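Local coordinates for protein MarR-family transcriptional regulator (Bordetella bronchiseptica, PDB 6PCO) that probably binds DNA as a dimeric MarR-family transcription factor that regulates biofilm formation, its DNA binding being controlled by 6-hydroxynicotinic acid, at residues R65-D76 and M152-T163; L87-C96 and V139-E150. One frame throughout, in Å; residues are numbered along the deposited sequence.

Interaction 1. Residues R65-D76 and M152-T163. With BU1 (1,4-butanediol), chain E.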
loop_
_atom_site.group_PDB
_atom_site.type_symbol
_atom_site.label_atom_id
_atom_site.label_comp_id
_atom_site.label_asym_id
_atom_site.label_seq_id
_atom_site.Cartn_x
_atom_site.Cartn_y
_atom_site.Cartn_z
ATOM N N ARG A 65 -1.169 -0.677 -9.019
ATOM C CA ARG A 65 -1.698 -0.102 -10.260
ATOM C C ARG A 65 -1.957 1.405 -10.079
ATOM O O ARG A 65 -1.573 2.232 -10.915
ATOM C CB ARG A 65 -2.975 -0.823 -10.695
ATOM C CG ARG A 65 -3.525 -0.288 -12.010
ATOM C CD ARG A 65 -4.682 -1.088 -12.564
ATOM N NE ARG A 65 -5.448 -0.255 -13.479
ATOM C CZ ARG A 65 -6.364 0.630 -13.100
ATOM N NH1 ARG A 65 -6.504 0.944 -11.819
ATOM N NH2 ARG A 65 -7.145 1.185 -14.009
ATOM N N HIS A 66 -2.600 1.757 -8.971
ATOM C CA HIS A 66 -2.902 3.136 -8.672
ATOM C C HIS A 66 -1.613 3.967 -8.597
ATOM O O HIS A 66 -1.551 5.075 -9.150
ATOM C CB HIS A 66 -3.743 3.251 -7.396
ATOM C CG HIS A 66 -3.803 4.639 -6.887
ATOM N ND1 HIS A 66 -4.555 5.607 -7.515
ATOM C CD2 HIS A 66 -3.185 5.237 -5.846
ATOM C CE1 HIS A 66 -4.418 6.752 -6.866
ATOM N NE2 HIS A 66 -3.582 6.555 -5.829
ATOM N N VAL A 67 -0.580 3.446 -7.927
ATOM C CA VAL A 67 0.652 4.231 -7.715
ATOM C C VAL A 67 1.377 4.421 -9.058
ATOM O O VAL A 67 1.876 5.510 -9.335
ATOM C CB VAL A 67 1.565 3.616 -6.635
ATOM C CG1 VAL A 67 2.962 4.211 -6.669
ATOM C CG2 VAL A 67 0.967 3.783 -5.244
ATOM N N ALA A 68 1.426 3.375 -9.887
ATOM C CA ALA A 68 1.944 3.504 -11.251
ATOM C C ALA A 68 1.162 4.590 -12.007
ATOM O O ALA A 68 1.758 5.463 -12.624
ATOM C CB ALA A 68 1.885 2.178 -11.974
ATOM N N ILE A 69 -0.175 4.531 -11.952
ATOM C CA ILE A 69 -0.970 5.518 -12.620
ATOM C C ILE A 69 -0.580 6.896 -12.076
ATOM O O ILE A 69 -0.391 7.838 -12.844
ATOM C CB ILE A 69 -2.472 5.236 -12.460
ATOM C CG1 ILE A 69 -2.918 4.096 -13.368
ATOM C CG2 ILE A 69 -3.302 6.492 -12.702
ATOM C CD1 ILE A 69 -4.216 3.452 -12.934
ATOM N N PHE A 70 -0.499 7.015 -10.748
ATOM C CA PHE A 70 -0.185 8.303 -10.102
ATOM C C PHE A 70 1.115 8.862 -10.696
ATOM O O PHE A 70 1.163 10.023 -11.056
ATOM C CB PHE A 70 -0.084 8.155 -8.574
ATOM C CG PHE A 70 0.244 9.442 -7.859
ATOM C CD1 PHE A 70 1.558 9.879 -7.746
ATOM C CD2 PHE A 70 -0.759 10.247 -7.348
ATOM C CE1 PHE A 70 1.860 11.082 -7.124
ATOM C CE2 PHE A 70 -0.457 11.462 -6.749
ATOM C CZ PHE A 70 0.851 11.876 -6.634
ATOM N N GLN A 71 2.147 8.003 -10.777
ATOM C CA GLN A 71 3.531 8.374 -11.158
ATOM C C GLN A 71 3.611 8.770 -12.639
ATOM O O GLN A 71 4.329 9.704 -12.996
ATOM C CB GLN A 71 4.483 7.216 -10.862
ATOM C CG GLN A 71 4.778 7.063 -9.377
ATOM C CD GLN A 71 5.600 5.841 -9.046
ATOM O OE1 GLN A 71 5.372 4.755 -9.575
ATOM N NE2 GLN A 71 6.566 6.019 -8.159
ATOM N N GLN A 72 2.877 8.037 -13.481
ATOM C CA GLN A 72 2.794 8.286 -14.899
ATOM C C GLN A 72 2.108 9.638 -15.181
ATOM O O GLN A 72 2.574 10.378 -16.028
ATOM C CB GLN A 72 2.093 7.114 -15.588
ATOM C CG GLN A 72 2.951 5.855 -15.638
ATOM C CD GLN A 72 2.375 4.811 -16.563
ATOM O OE1 GLN A 72 2.053 5.095 -17.714
ATOM N NE2 GLN A 72 2.241 3.589 -16.069
ATOM N N THR A 73 1.034 9.981 -14.461
ATOM C CA THR A 73 0.214 11.171 -14.818
ATOM C C THR A 73 0.612 12.442 -14.032
ATOM O O THR A 73 0.359 13.540 -14.511
ATOM C CB THR A 73 -1.287 10.853 -14.731
ATOM O OG1 THR A 73 -1.631 10.462 -13.413
ATOM C CG2 THR A 73 -1.682 9.703 -15.625
ATOM N N ILE A 74 1.227 12.334 -12.850
ATOM C CA ILE A 74 1.569 13.545 -12.084
ATOM C C ILE A 74 2.699 14.292 -12.798
ATOM O O ILE A 74 3.720 13.692 -13.110
ATOM C CB ILE A 74 1.906 13.232 -10.606
ATOM C CG1 ILE A 74 1.740 14.477 -9.734
ATOM C CG2 ILE A 74 3.286 12.602 -10.427
ATOM C CD1 ILE A 74 0.301 14.779 -9.382
ATOM N N PRO A 75 2.538 15.603 -13.107
ATOM C CA PRO A 75 3.586 16.402 -13.759
ATOM C C PRO A 75 4.903 16.508 -12.970
ATOM O O PRO A 75 5.969 16.158 -13.488
ATOM C CB PRO A 75 2.983 17.816 -13.872
ATOM C CG PRO A 75 1.485 17.622 -13.746
ATOM C CD PRO A 75 1.305 16.379 -12.901
ATOM N N ASP A 76 4.802 16.992 -11.723
ATOM C CA ASP A 76 5.918 17.073 -10.785
ATOM C C ASP A 76 6.349 15.657 -10.387
ATOM O O ASP A 76 5.687 14.993 -9.583
ATOM C CB ASP A 76 5.564 17.877 -9.533
ATOM C CG ASP A 76 6.728 18.004 -8.564
ATOM O OD1 ASP A 76 7.668 17.190 -8.652
ATOM O OD2 ASP A 76 6.700 18.922 -7.738
ATOM N N MET A 152 -1.995 20.584 -8.847
ATOM C CA MET A 152 -2.034 19.129 -9.067
ATOM C C MET A 152 -3.475 18.583 -9.081
ATOM O O MET A 152 -3.695 17.422 -9.472
ATOM C CB MET A 152 -1.204 18.405 -8.007
ATOM C CG MET A 152 0.292 18.674 -8.120
ATOM S SD MET A 152 1.076 18.217 -9.697
ATOM C CE MET A 152 1.236 19.814 -10.494
ATOM N N VAL A 153 -4.462 19.419 -8.731
ATOM C CA VAL A 153 -5.839 18.948 -8.499
ATOM C C VAL A 153 -6.420 18.312 -9.762
ATOM O O VAL A 153 -6.938 17.203 -9.686
ATOM C CB VAL A 153 -6.744 20.058 -7.942
ATOM C CG1 VAL A 153 -8.195 19.629 -7.903
ATOM C CG2 VAL A 153 -6.291 20.472 -6.555
ATOM N N PRO A 154 -6.413 18.999 -10.928
ATOM C CA PRO A 154 -6.799 18.382 -12.199
ATOM C C PRO A 154 -6.204 16.992 -12.462
ATOM O O PRO A 154 -6.891 16.082 -12.883
ATOM C CB PRO A 154 -6.210 19.363 -13.225
ATOM C CG PRO A 154 -6.327 20.694 -12.554
ATOM C CD PRO A 154 -6.105 20.427 -11.080
ATOM N N PHE A 155 -4.907 16.864 -12.199
ATOM C CA PHE A 155 -4.162 15.663 -12.468
ATOM C C PHE A 155 -4.616 14.571 -11.498
ATOM O O PHE A 155 -4.851 13.432 -11.885
ATOM C CB PHE A 155 -2.667 15.970 -12.358
ATOM C CG PHE A 155 -2.198 17.007 -13.347
ATOM C CD1 PHE A 155 -1.825 16.648 -14.631
ATOM C CD2 PHE A 155 -2.146 18.350 -13.000
ATOM C CE1 PHE A 155 -1.392 17.605 -15.536
ATOM C CE2 PHE A 155 -1.697 19.305 -13.901
ATOM C CZ PHE A 155 -1.325 18.930 -15.169
ATOM N N ALA A 156 -4.745 14.945 -10.226
ATOM C CA ALA A 156 -5.254 14.046 -9.214
ATOM C C ALA A 156 -6.596 13.478 -9.677
ATOM O O ALA A 156 -6.849 12.280 -9.523
ATOM C CB ALA A 156 -5.374 14.772 -7.901
ATOM N N GLU A 157 -7.435 14.348 -10.254
ATOM C CA GLU A 157 -8.797 13.997 -10.688
ATOM C C GLU A 157 -8.696 12.991 -11.832
ATOM O O GLU A 157 -9.367 11.983 -11.834
ATOM C CB GLU A 157 -9.605 15.246 -11.066
ATOM C CG GLU A 157 -10.410 15.823 -9.904
ATOM C CD GLU A 157 -10.711 17.321 -9.924
ATOM O OE1 GLU A 157 -10.687 17.925 -11.023
ATOM O OE2 GLU A 157 -10.967 17.894 -8.825
ATOM N N GLN A 158 -7.813 13.275 -12.783
ATOM C CA GLN A 158 -7.496 12.354 -13.866
ATOM C C GLN A 158 -7.020 11.013 -13.285
ATOM O O GLN A 158 -7.575 9.966 -13.581
ATOM C CB GLN A 158 -6.438 12.994 -14.760
ATOM C CG GLN A 158 -6.537 12.569 -16.214
ATOM C CD GLN A 158 -5.402 13.181 -16.997
ATOM O OE1 GLN A 158 -5.349 14.396 -17.206
ATOM N NE2 GLN A 158 -4.460 12.340 -17.402
ATOM N N ILE A 159 -6.015 11.051 -12.403
ATOM C CA ILE A 159 -5.530 9.831 -11.758
ATOM C C ILE A 159 -6.713 9.008 -11.225
ATOM O O ILE A 159 -6.807 7.797 -11.494
ATOM C CB ILE A 159 -4.498 10.142 -10.660
ATOM C CG1 ILE A 159 -3.190 10.641 -11.275
ATOM C CG2 ILE A 159 -4.268 8.923 -9.771
ATOM C CD1 ILE A 159 -2.307 11.403 -10.326
ATOM N N THR A 160 -7.598 9.647 -10.457
ATOM C CA THR A 160 -8.794 8.966 -9.929
ATOM C C THR A 160 -9.556 8.285 -11.073
ATOM O O THR A 160 -9.887 7.101 -10.958
ATOM C CB THR A 160 -9.721 9.926 -9.182
ATOM O OG1 THR A 160 -9.056 10.350 -7.997
ATOM C CG2 THR A 160 -11.044 9.306 -8.805
ATOM N N GLN A 161 -9.811 9.032 -12.159
ATOM C CA GLN A 161 -10.530 8.511 -13.326
ATOM C C GLN A 161 -9.818 7.275 -13.887
ATOM O O GLN A 161 -10.449 6.231 -14.072
ATOM C CB GLN A 161 -10.680 9.569 -14.420
ATOM C CG GLN A 161 -11.652 10.691 -14.078
ATOM C CD GLN A 161 -12.975 10.174 -13.565
ATOM O OE1 GLN A 161 -13.668 9.395 -14.223
ATOM N NE2 GLN A 161 -13.323 10.583 -12.354
ATOM N N SER A 162 -8.509 7.384 -14.125
ATOM C CA SER A 162 -7.704 6.261 -14.645
ATOM C C SER A 162 -7.809 5.054 -13.710
ATOM O O SER A 162 -8.002 3.940 -14.177
ATOM C CB SER A 162 -6.274 6.639 -14.841
ATOM O OG SER A 162 -6.155 7.608 -15.865
ATOM N N THR A 163 -7.696 5.302 -12.400
ATOM C CA THR A 163 -7.694 4.249 -11.418
ATOM C C THR A 163 -9.009 3.468 -11.473
ATOM O O THR A 163 -8.980 2.234 -11.382
ATOM C CB THR A 163 -7.437 4.796 -10.009
ATOM O OG1 THR A 163 -6.148 5.414 -9.997
ATOM C CG2 THR A 163 -7.487 3.710 -8.958
HETATM C C1 BU1 E . -6.778 9.385 -6.499
HETATM C C2 BU1 E . -6.142 9.413 -5.098
HETATM C C3 BU1 E . -4.697 9.917 -5.070
HETATM C C4 BU1 E . -4.072 9.590 -3.702
HETATM O O5 BU1 E . -7.727 8.291 -6.674
HETATM O O6 BU1 E . -3.144 8.477 -3.723
#

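Interaction 2. Residues L87-C96 and V139-E150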
loop_
_atom_site.group_PDB
_atom_site.type_symbol
_atom_site.label_atom_id
_atom_site.label_comp_id
_atom_site.label_asym_id
_atom_site.label_seq_id
_atom_site.Cartn_x
_atom_site.Cartn_y
_atom_site.Cartn_z
ATOM N N LEU A 87 -0.008 16.839 1.671
ATOM C CA LEU A 87 -0.196 18.235 1.284
ATOM C C LEU A 87 -1.690 18.573 1.272
ATOM O O LEU A 87 -2.065 19.607 1.796
ATOM C CB LEU A 87 0.463 18.499 -0.076
ATOM C CG LEU A 87 1.988 18.597 -0.057
ATOM C CD1 LEU A 87 2.542 18.422 -1.449
ATOM C CD2 LEU A 87 2.466 19.921 0.525
ATOM N N CYS A 88 -2.516 17.685 0.700
ATOM C CA CYS A 88 -3.983 17.837 0.685
ATOM C C CYS A 88 -4.519 17.899 2.117
ATOM O O CYS A 88 -5.393 18.702 2.419
ATOM C CB CYS A 88 -4.672 16.727 -0.096
ATOM S SG CYS A 88 -4.415 16.893 -1.880
ATOM N N ALA A 89 -3.959 17.096 3.020
ATOM C CA ALA A 89 -4.440 17.137 4.400
ATOM C C ALA A 89 -4.153 18.520 5.019
ATOM O O ALA A 89 -4.961 18.998 5.792
ATOM C CB ALA A 89 -3.859 16.004 5.218
ATOM N N LEU A 90 -3.014 19.150 4.691
ATOM C CA LEU A 90 -2.668 20.435 5.292
ATOM C C LEU A 90 -3.554 21.542 4.710
ATOM O O LEU A 90 -3.966 22.447 5.422
ATOM C CB LEU A 90 -1.184 20.729 5.068
ATOM C CG LEU A 90 -0.233 19.792 5.806
ATOM C CD1 LEU A 90 1.200 20.166 5.509
ATOM C CD2 LEU A 90 -0.466 19.816 7.307
ATOM N N ARG A 91 -3.837 21.434 3.411
ATOM C CA ARG A 91 -4.787 22.285 2.716
ATOM C C ARG A 91 -6.157 22.236 3.418
ATOM O O ARG A 91 -6.726 23.256 3.674
ATOM C CB ARG A 91 -4.872 21.843 1.248
ATOM C CG ARG A 91 -5.879 22.600 0.391
ATOM C CD ARG A 91 -5.518 24.064 0.333
ATOM N NE ARG A 91 -6.258 24.809 -0.673
ATOM C CZ ARG A 91 -6.437 26.128 -0.646
ATOM N NH1 ARG A 91 -6.189 26.814 0.459
ATOM N NH2 ARG A 91 -6.848 26.757 -1.733
ATOM N N ASP A 92 -6.671 21.034 3.715
ATOM C CA ASP A 92 -8.023 20.839 4.288
ATOM C C ASP A 92 -8.065 21.168 5.795
ATOM O O ASP A 92 -9.100 21.601 6.263
ATOM C CB ASP A 92 -8.546 19.419 4.025
ATOM C CG ASP A 92 -8.802 19.071 2.556
ATOM O OD1 ASP A 92 -8.719 19.978 1.698
ATOM O OD2 ASP A 92 -9.074 17.882 2.272
ATOM N N GLN A 93 -6.956 21.006 6.532
ATOM C CA GLN A 93 -6.922 21.048 8.033
ATOM C C GLN A 93 -6.223 22.286 8.624
ATOM O O GLN A 93 -6.354 22.545 9.814
ATOM C CB GLN A 93 -6.127 19.872 8.613
ATOM C CG GLN A 93 -6.753 18.510 8.383
ATOM C CD GLN A 93 -8.153 18.504 8.926
ATOM O OE1 GLN A 93 -9.113 18.272 8.199
ATOM N NE2 GLN A 93 -8.277 18.846 10.198
ATOM N N GLY A 94 -5.398 22.980 7.848
ATOM C CA GLY A 94 -4.542 24.004 8.400
ATOM C C GLY A 94 -3.466 23.395 9.275
ATOM O O GLY A 94 -2.993 22.289 9.021
ATOM N N ALA A 95 -3.068 24.127 10.318
ATOM C CA ALA A 95 -1.962 23.685 11.165
ATOM C C ALA A 95 -2.284 22.298 11.740
ATOM O O ALA A 95 -3.398 22.056 12.215
ATOM C CB ALA A 95 -1.681 24.698 12.247
ATOM N N CYS A 96 -1.298 21.399 11.639
ATOM C CA CYS A 96 -1.384 20.007 12.074
ATOM C C CYS A 96 -0.094 19.583 12.777
ATOM O O CYS A 96 0.993 19.990 12.377
ATOM C CB CYS A 96 -1.576 19.074 10.891
ATOM S SG CYS A 96 -3.176 19.271 10.073
ATOM N N VAL A 139 3.158 21.615 11.554
ATOM C CA VAL A 139 3.443 21.777 10.138
ATOM C C VAL A 139 2.267 22.528 9.527
ATOM O O VAL A 139 1.124 22.381 9.956
ATOM C CB VAL A 139 3.702 20.447 9.407
ATOM C CG1 VAL A 139 4.850 19.680 10.030
ATOM C CG2 VAL A 139 2.476 19.561 9.349
ATOM N N THR A 140 2.591 23.358 8.539
ATOM C CA THR A 140 1.667 24.270 7.938
ATOM C C THR A 140 2.104 24.464 6.488
ATOM O O THR A 140 3.295 24.504 6.224
ATOM C CB THR A 140 1.642 25.561 8.756
ATOM O OG1 THR A 140 0.629 26.400 8.209
ATOM C CG2 THR A 140 2.961 26.290 8.735
ATOM N N LEU A 141 1.152 24.534 5.553
ATOM C CA LEU A 141 1.518 24.807 4.164
ATOM C C LEU A 141 2.203 26.170 4.088
ATOM O O LEU A 141 1.782 27.122 4.761
ATOM C CB LEU A 141 0.281 24.827 3.271
ATOM C CG LEU A 141 -0.247 23.481 2.798
ATOM C CD1 LEU A 141 -1.417 23.695 1.834
ATOM C CD2 LEU A 141 0.843 22.652 2.147
ATOM N N THR A 142 3.243 26.235 3.249
ATOM C CA THR A 142 3.783 27.503 2.710
ATOM C C THR A 142 2.912 27.896 1.521
ATOM O O THR A 142 2.110 27.079 1.046
ATOM C CB THR A 142 5.256 27.371 2.305
ATOM O OG1 THR A 142 5.328 26.540 1.144
ATOM C CG2 THR A 142 6.122 26.764 3.390
ATOM N N PRO A 143 2.977 29.164 1.043
ATOM C CA PRO A 143 2.205 29.582 -0.136
ATOM C C PRO A 143 2.529 28.750 -1.378
ATOM O O PRO A 143 1.622 28.408 -2.145
ATOM C CB PRO A 143 2.613 31.042 -0.307
ATOM C CG PRO A 143 2.906 31.475 1.114
ATOM C CD PRO A 143 3.673 30.296 1.674
ATOM N N ASP A 144 3.807 28.380 -1.500
ATOM C CA ASP A 144 4.271 27.485 -2.538
ATOM C C ASP A 144 3.577 26.119 -2.421
ATOM O O ASP A 144 3.149 25.552 -3.412
ATOM C CB ASP A 144 5.794 27.340 -2.474
ATOM C CG ASP A 144 6.534 28.522 -3.065
ATOM O OD1 ASP A 144 5.953 29.208 -3.920
ATOM O OD2 ASP A 144 7.670 28.762 -2.640
ATOM N N GLY A 145 3.507 25.578 -1.202
ATOM C CA GLY A 145 2.774 24.335 -0.945
ATOM C C GLY A 145 1.316 24.408 -1.400
ATOM O O GLY A 145 0.810 23.467 -2.014
ATOM N N ARG A 146 0.644 25.529 -1.108
ATOM C CA ARG A 146 -0.756 25.711 -1.468
ATOM C C ARG A 146 -0.885 25.795 -2.992
ATOM O O ARG A 146 -1.775 25.202 -3.579
ATOM C CB ARG A 146 -1.294 26.950 -0.758
ATOM C CG ARG A 146 -2.798 27.151 -0.829
ATOM C CD ARG A 146 -3.209 28.299 0.094
ATOM N NE ARG A 146 -3.103 27.958 1.519
ATOM C CZ ARG A 146 -2.106 28.314 2.340
ATOM N NH1 ARG A 146 -1.215 29.223 1.963
ATOM N NH2 ARG A 146 -2.011 27.746 3.537
ATOM N N ALA A 147 0.045 26.489 -3.649
ATOM C CA ALA A 147 -0.034 26.620 -5.115
ATOM C C ALA A 147 0.057 25.228 -5.768
ATOM O O ALA A 147 -0.789 24.852 -6.580
ATOM C CB ALA A 147 1.035 27.555 -5.602
ATOM N N LEU A 148 1.051 24.446 -5.341
ATOM C CA LEU A 148 1.333 23.142 -5.898
ATOM C C LEU A 148 0.130 22.197 -5.716
ATOM O O LEU A 148 -0.245 21.504 -6.651
ATOM C CB LEU A 148 2.611 22.607 -5.244
ATOM C CG LEU A 148 3.022 21.187 -5.639
ATOM C CD1 LEU A 148 3.347 21.068 -7.122
ATOM C CD2 LEU A 148 4.199 20.724 -4.797
ATOM N N VAL A 149 -0.477 22.173 -4.525
ATOM C CA VAL A 149 -1.713 21.411 -4.285
ATOM C C VAL A 149 -2.765 21.779 -5.343
ATOM O O VAL A 149 -3.366 20.904 -5.926
ATOM C CB VAL A 149 -2.266 21.678 -2.872
ATOM C CG1 VAL A 149 -3.705 21.203 -2.702
ATOM C CG2 VAL A 149 -1.385 21.069 -1.808
ATOM N N GLU A 150 -2.998 23.085 -5.533
ATOM C CA GLU A 150 -3.983 23.608 -6.475
ATOM C C GLU A 150 -3.599 23.218 -7.916
ATOM O O GLU A 150 -4.451 22.738 -8.650
ATOM C CB GLU A 150 -4.152 25.119 -6.284
ATOM C CG GLU A 150 -4.898 25.505 -4.998
ATOM C CD GLU A 150 -6.201 24.759 -4.694
ATOM O OE1 GLU A 150 -7.112 24.749 -5.560
ATOM O OE2 GLU A 150 -6.313 24.179 -3.585
#

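Interaction 1. Residues R65-D76 and M152-T163
His66 joins the two helices to the bound 1,4-butanediol, and each part of its side chain has a different neighbour. CB passes near the Thr163 methyl CG2, and a chi1 of 167° sets CG anti to the backbone N, which brings the ND1 edge of the ring beside Thr163 OG1. ND1 donates to Thr163 OG1 at 3.0 Å, in the ring plane and almost straight (173°). That hydroxyl in turn donates to Ile159 O, making a chain of two hydrogen bonds, ND1 to OG1 and OG1 to the carbonyl. CE1 meets Ile159 CG2 at 3.6 Å, and at the tip NE2 is hydrogen-bonded to butanediol O6 at 2.9 Å. Both nitrogens are thus engaged, which should fix the rotation of the ring.

The residue before it, Arg65, reaches two carbonyls near the C-terminal end of helix 143-164: NH1 donates to Thr163 O at 2.8 Å and NH2 to Ser162 O at 2.9 Å. Ile69 CD1 lies over one face of the guanidinium. Along the middle, Ile159 is a knob in the hole formed by His66, Ile69, Phe70 and Thr73. At the far end Pro75 CG sits over the face of Phe155, 3.3 Å from the ring centroid, a CH-pi contact, while Ile74 CD1 abuts Met152 SD at 3.5 Å.

The axes of 65-73 and 152-163 come within 9.4 Å, with 143° between their N-to-C directions, closer to antiparallel than to perpendicular. The ligand also bonds to Arg60 and Gly56 of the second subunit, placing this pocket at the dimer interface. Within the chain, Phe84 of helix 81-93 packs on Phe70, Met152 and Ala156, so helices 55-73 and 143-164 meet with helix 81-93 against them.

Interaction 2. Residues L87-C96 and V139-E150
Val139 N donates to Cys96 O at 2.8 Å and nearly straight (176°), and Cys96 N returns a bond to Val139 O at 3.1 Å. The two residues form a single antiparallel hydrogen-bonded pair just beyond the helix.

Along the helix itself the contact is apolar. Leu141 CD2 meets Leu87 CD2 at 3.6 Å, roughly at right angles, while its CG abuts Leu90 CB. Val149 CG2 presses on Leu87 CB at 3.6 Å, and Val139 CG2 on Leu90 CD2. At the polar rim Arg91 forms a salt bridge with Glu150: NE donates to OE2 at 3.0 Å, and NH2 adds a weak bond to the same oxygen at 3.2 Å. Both are bent, and NE meets OE2 on its anti side. Arg91 arrives there because its chain bends at chi2 (61°). Arg146 CG lies over one face of the Arg91 guanidinium, offset toward its rim; the carboxylate of Glu150 probably offsets the nearby like charge of Arg146.

Residues 87-93 of helix 81-93 cross residues 139-141 of strand 137-141 at 86°. That strand pairs with 125-129 as the wing of the winged helix-turn-helix fold, and helix 109-121 adds Leu119 against Leu87 and Ile116 against Val139.

In the fold
From the N terminus, helix 55-73 provides the first half of interaction 1 and helix 81-93, next in the chain, the first half of interaction 2. The chain then builds helices 98-105 and 109-121 and the two-stranded hairpin before residues 139-150 return to 87-96 and close the inner loop. Helix 143-164 runs on to 65-76 and closes the outer one, so interaction 2 is nested inside interaction 1. Their centres lie 19 Å apart, yet they touch where Asp76 meets Leu148. Sharing helix 143-164, they tie the winged helix-turn-helix part to the ligand-bearing dimer side, and both touch the second subunit.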